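Local atomic coordinates of FrpC operon protein (Neisseria meningitidis, PDB entry 5EDF), a protein that is an iron-regulated protein of novel fold, known as FrpD, that binds the RTX protein FrpC and may take part in adhesion. Residues Lys124-Tyr136 and Leu203-Val215. Sequence-based numbering, arbitrary orientation. Where two conformers were deposited one is given.
Sequences KKMPSAYPEYEAY and LTQQELVGYHQQV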
# COMPACT_ATOMS: atom_id res chain seq x y z
N LYS A 124 -18.99 9.23 -13.64
CA LYS A 124 -20.34 8.97 -13.14
C LYS A 124 -20.36 8.17 -11.83
O LYS A 124 -19.55 7.28 -11.65
CB LYS A 124 -21.13 8.22 -14.18
CG LYS A 124 -21.22 8.89 -15.51
CD LYS A 124 -21.87 10.29 -15.44
CE LYS A 124 -21.90 10.97 -16.78
NZ LYS A 124 -22.76 10.23 -17.76
N LYS A 125 -21.26 8.52 -10.93
CA LYS A 125 -21.44 7.76 -9.70
C LYS A 125 -22.10 6.43 -10.03
O LYS A 125 -22.97 6.35 -10.93
CB LYS A 125 -22.27 8.57 -8.72
CG LYS A 125 -22.07 8.22 -7.29
CD LYS A 125 -22.54 9.34 -6.39
CE LYS A 125 -22.25 9.06 -4.95
NZ LYS A 125 -22.95 7.82 -4.50
N MSE A 126 -21.69 5.39 -9.31
CA MSE A 126 -22.27 4.05 -9.46
C MSE A 126 -22.46 3.41 -8.10
O MSE A 126 -21.87 3.85 -7.12
CB MSE A 126 -21.35 3.16 -10.30
CG MSE A 126 -21.18 3.69 -11.72
SE MSE A 126 -22.87 3.71 -12.64
CE MSE A 126 -23.05 1.84 -13.09
N PRO A 127 -23.27 2.34 -8.03
CA PRO A 127 -23.48 1.72 -6.73
C PRO A 127 -22.18 1.19 -6.09
O PRO A 127 -21.31 0.67 -6.80
CB PRO A 127 -24.44 0.58 -7.06
CG PRO A 127 -25.11 0.96 -8.24
CD PRO A 127 -24.15 1.75 -9.05
N SER A 128 -22.11 1.28 -4.75
CA SER A 128 -20.95 0.81 -4.00
C SER A 128 -21.30 -0.36 -3.13
O SER A 128 -22.36 -0.37 -2.47
CB SER A 128 -20.41 1.94 -3.13
OG SER A 128 -19.35 1.45 -2.32
N ALA A 129 -20.41 -1.34 -3.06
CA ALA A 129 -20.58 -2.49 -2.20
C ALA A 129 -20.43 -2.17 -0.71
O ALA A 129 -20.77 -2.99 0.12
CB ALA A 129 -19.59 -3.60 -2.59
N TYR A 130 -19.88 -1.00 -0.38
CA TYR A 130 -19.61 -0.55 0.99
C TYR A 130 -20.23 0.84 1.09
O TYR A 130 -19.86 1.72 0.30
CB TYR A 130 -18.10 -0.44 1.25
CG TYR A 130 -17.36 -1.72 1.07
CD1 TYR A 130 -17.07 -2.54 2.16
CD2 TYR A 130 -16.88 -2.10 -0.16
CE1 TYR A 130 -16.34 -3.70 1.99
CE2 TYR A 130 -16.23 -3.24 -0.35
CZ TYR A 130 -15.94 -4.06 0.73
OH TYR A 130 -15.24 -5.23 0.53
N PRO A 131 -21.20 1.08 1.97
CA PRO A 131 -21.88 2.37 1.92
C PRO A 131 -20.99 3.58 2.22
O PRO A 131 -21.23 4.65 1.69
CB PRO A 131 -23.01 2.22 2.96
CG PRO A 131 -22.58 1.12 3.83
CD PRO A 131 -21.76 0.19 3.01
N GLU A 132 -19.96 3.37 3.04
CA GLU A 132 -18.95 4.41 3.33
C GLU A 132 -17.99 4.75 2.20
O GLU A 132 -17.25 5.71 2.31
CB GLU A 132 -18.17 4.02 4.60
CG GLU A 132 -17.08 2.92 4.48
CD GLU A 132 -17.57 1.46 4.47
OE1 GLU A 132 -18.79 1.20 4.40
OE2 GLU A 132 -16.70 0.56 4.52
N TYR A 133 -17.99 3.96 1.13
CA TYR A 133 -17.30 4.32 -0.07
C TYR A 133 -18.27 4.78 -1.12
O TYR A 133 -19.30 4.12 -1.35
CB TYR A 133 -16.51 3.15 -0.66
CG TYR A 133 -15.19 2.85 0.01
CD1 TYR A 133 -14.00 3.32 -0.53
CD2 TYR A 133 -15.11 2.09 1.17
CE1 TYR A 133 -12.80 3.07 0.07
CE2 TYR A 133 -13.90 1.84 1.77
CZ TYR A 133 -12.75 2.33 1.22
OH TYR A 133 -11.52 2.06 1.82
N GLU A 134 -17.97 5.89 -1.77
CA GLU A 134 -18.65 6.30 -2.99
C GLU A 134 -17.89 5.71 -4.15
O GLU A 134 -16.64 5.76 -4.17
CB GLU A 134 -18.68 7.83 -3.11
CG GLU A 134 -19.69 8.49 -2.17
CD GLU A 134 -19.72 10.01 -2.27
OE1 GLU A 134 -19.02 10.56 -3.14
OE2 GLU A 134 -20.43 10.66 -1.47
N ALA A 135 -18.58 5.13 -5.11
CA ALA A 135 -17.99 4.52 -6.29
C ALA A 135 -18.28 5.34 -7.51
O ALA A 135 -19.39 5.88 -7.67
CB ALA A 135 -18.49 3.10 -6.48
N TYR A 136 -17.28 5.45 -8.38
CA TYR A 136 -17.38 6.20 -9.63
C TYR A 136 -16.74 5.44 -10.77
O TYR A 136 -15.76 4.69 -10.57
CB TYR A 136 -16.69 7.56 -9.55
CG TYR A 136 -17.20 8.49 -8.47
CD1 TYR A 136 -18.14 9.47 -8.75
CD2 TYR A 136 -16.83 8.32 -7.14
CE1 TYR A 136 -18.68 10.28 -7.72
CE2 TYR A 136 -17.33 9.13 -6.13
CZ TYR A 136 -18.25 10.12 -6.42
OH TYR A 136 -18.79 10.93 -5.43
N LEU A 203 -9.80 -5.79 -10.97
CA LEU A 203 -10.05 -6.21 -9.63
C LEU A 203 -11.39 -5.64 -9.20
O LEU A 203 -11.81 -4.57 -9.64
CB LEU A 203 -8.92 -5.69 -8.71
CG LEU A 203 -7.53 -6.20 -9.07
CD1 LEU A 203 -6.45 -5.53 -8.18
CD2 LEU A 203 -7.44 -7.73 -8.97
N THR A 204 -12.06 -6.34 -8.31
CA THR A 204 -13.35 -5.90 -7.83
C THR A 204 -13.19 -4.89 -6.72
O THR A 204 -12.12 -4.77 -6.10
CB THR A 204 -14.19 -7.06 -7.28
OG1 THR A 204 -13.58 -7.55 -6.07
CG2 THR A 204 -14.31 -8.22 -8.28
N GLN A 205 -14.26 -4.17 -6.42
CA GLN A 205 -14.26 -3.27 -5.30
C GLN A 205 -13.94 -4.00 -4.00
O GLN A 205 -13.26 -3.46 -3.12
CB GLN A 205 -15.58 -2.52 -5.17
CG GLN A 205 -15.54 -1.45 -4.11
CD GLN A 205 -16.84 -0.68 -3.94
OE1 GLN A 205 -17.88 -1.04 -4.51
NE2 GLN A 205 -16.82 0.35 -3.09
N GLN A 206 -14.44 -5.23 -3.88
CA GLN A 206 -14.21 -6.01 -2.68
C GLN A 206 -12.73 -6.33 -2.51
O GLN A 206 -12.19 -6.27 -1.39
CB GLN A 206 -15.06 -7.28 -2.66
CG GLN A 206 -16.57 -7.03 -2.55
CD GLN A 206 -17.29 -6.85 -3.88
OE1 GLN A 206 -16.68 -6.65 -4.94
NE2 GLN A 206 -18.61 -6.92 -3.83
N GLU A 207 -12.05 -6.68 -3.60
CA GLU A 207 -10.60 -6.93 -3.54
C GLU A 207 -9.84 -5.67 -3.16
O GLU A 207 -8.95 -5.71 -2.31
CB GLU A 207 -10.08 -7.43 -4.88
CG GLU A 207 -10.53 -8.85 -5.20
CD GLU A 207 -10.12 -9.29 -6.59
OE1 GLU A 207 -10.67 -8.75 -7.58
OE2 GLU A 207 -9.30 -10.24 -6.70
N LEU A 208 -10.21 -4.54 -3.75
CA LEU A 208 -9.50 -3.28 -3.53
C LEU A 208 -9.74 -2.70 -2.13
O LEU A 208 -8.81 -2.36 -1.41
CB LEU A 208 -9.88 -2.29 -4.62
CG LEU A 208 -9.53 -2.67 -6.05
CD1 LEU A 208 -10.27 -1.79 -7.08
CD2 LEU A 208 -8.04 -2.53 -6.23
N VAL A 209 -11.02 -2.60 -1.73
CA VAL A 209 -11.35 -2.16 -0.37
C VAL A 209 -10.80 -3.13 0.67
O VAL A 209 -10.28 -2.70 1.71
CB VAL A 209 -12.89 -1.93 -0.18
CG1 VAL A 209 -13.21 -1.65 1.29
CG2 VAL A 209 -13.31 -0.74 -1.03
N GLY A 210 -10.87 -4.43 0.41
CA GLY A 210 -10.32 -5.40 1.34
C GLY A 210 -8.85 -5.15 1.61
O GLY A 210 -8.40 -5.24 2.76
N TYR A 211 -8.09 -4.89 0.56
CA TYR A 211 -6.66 -4.61 0.71
C TYR A 211 -6.50 -3.38 1.59
O TYR A 211 -5.68 -3.40 2.53
CB TYR A 211 -6.05 -4.44 -0.69
CG TYR A 211 -4.52 -4.38 -0.74
CD1 TYR A 211 -3.80 -5.32 -1.43
CD2 TYR A 211 -3.83 -3.35 -0.10
CE1 TYR A 211 -2.42 -5.25 -1.50
CE2 TYR A 211 -2.46 -3.29 -0.15
CZ TYR A 211 -1.75 -4.24 -0.85
OH TYR A 211 -0.35 -4.11 -0.86
N HIS A 212 -7.23 -2.32 1.28
CA HIS A 212 -7.07 -1.11 2.06
C HIS A 212 -7.45 -1.28 3.51
O HIS A 212 -6.77 -0.75 4.39
CB HIS A 212 -7.79 0.08 1.44
CG HIS A 212 -7.41 1.34 2.12
ND1 HIS A 212 -6.10 1.77 2.17
CD2 HIS A 212 -8.13 2.23 2.83
CE1 HIS A 212 -6.03 2.85 2.91
NE2 HIS A 212 -7.25 3.17 3.31
N GLN A 213 -8.49 -2.06 3.79
CA GLN A 213 -8.86 -2.33 5.17
C GLN A 213 -7.71 -3.03 5.89
O GLN A 213 -7.44 -2.76 7.07
CB GLN A 213 -10.14 -3.18 5.24
CG GLN A 213 -11.37 -2.44 4.81
CD GLN A 213 -12.61 -3.32 4.66
OE1 GLN A 213 -12.52 -4.52 4.41
NE2 GLN A 213 -13.76 -2.71 4.75
N GLN A 214 -7.02 -3.95 5.21
CA GLN A 214 -5.87 -4.61 5.80
C GLN A 214 -4.73 -3.61 6.07
O GLN A 214 -4.10 -3.67 7.10
CB GLN A 214 -5.40 -5.76 4.92
CG GLN A 214 -6.45 -6.89 4.85
CD GLN A 214 -6.20 -7.82 3.70
OE1 GLN A 214 -5.05 -7.99 3.27
NE2 GLN A 214 -7.25 -8.41 3.16
N VAL A 215 -4.52 -2.66 5.16
CA VAL A 215 -3.49 -1.64 5.33
C VAL A 215 -3.84 -0.76 6.53
O VAL A 215 -2.96 -0.45 7.34
CB VAL A 215 -3.30 -0.81 4.07
CG1 VAL A 215 -2.37 0.36 4.35
CG2 VAL A 215 -2.76 -1.67 2.96
O HOH W 1 -18.86 -0.65 -7.03
O HOH W 2 -14.12 -6.14 2.90
O HOH W 3 -14.07 0.28 5.27
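The side-chain amide of Gln-205 reaches out from the first turn of its helix and grips the loop at Ser-128 and Ala-129 with both of its ends. NE2 donates to Ser-128 OG (2.9 Å, 167° at the hydrogen), which lies close to the amide plane. OE1 accepts from Ala-129 N at 2.9 Å; that bond is nearly straight at the hydrogen, but the donor sits above the carbonyl plane. A glutamine suits this buried place because one uncharged group can both donate and accept, and its extended chain, with CG anti to the backbone N (chi1 -173°), carries the amide to the loop. Water 1 gives OE1 a second donor and ties it to Pro-127 O.

This loop links the antiparallel strands 124-126 and 133-138 at one border of the large sheet, and a type I turn from Tyr-130 to Tyr-133 sets the tyrosines at its two ends facing helix 205-224, which packs across that sheet. Thr-204 and Glu-207 start this helix with a capping box.

One turn beyond Gln-205, Val-209 wedges between two tyrosines, its beta-branch supplying one methyl for each ring. CG1 sits over the centre of the Tyr-130 ring, 3.7 Å from the centroid, while CG2 does the same for Tyr-133 at 3.8 Å, both CH-pi contacts. Tyrosine suits position 130 by offering the methyl an apolar face while its hydroxyl reaches water 2, which links it to Gln-213 OE1. Gln-213 NE2 is joined through water 3 to Glu-132 OE2. Deeper in, Tyr-133 OH meets the imidazole edge of His-212 at CD2 (3.5 Å), whereas His-212 ND1 is hydrogen-bonded to Tyr-193 OH.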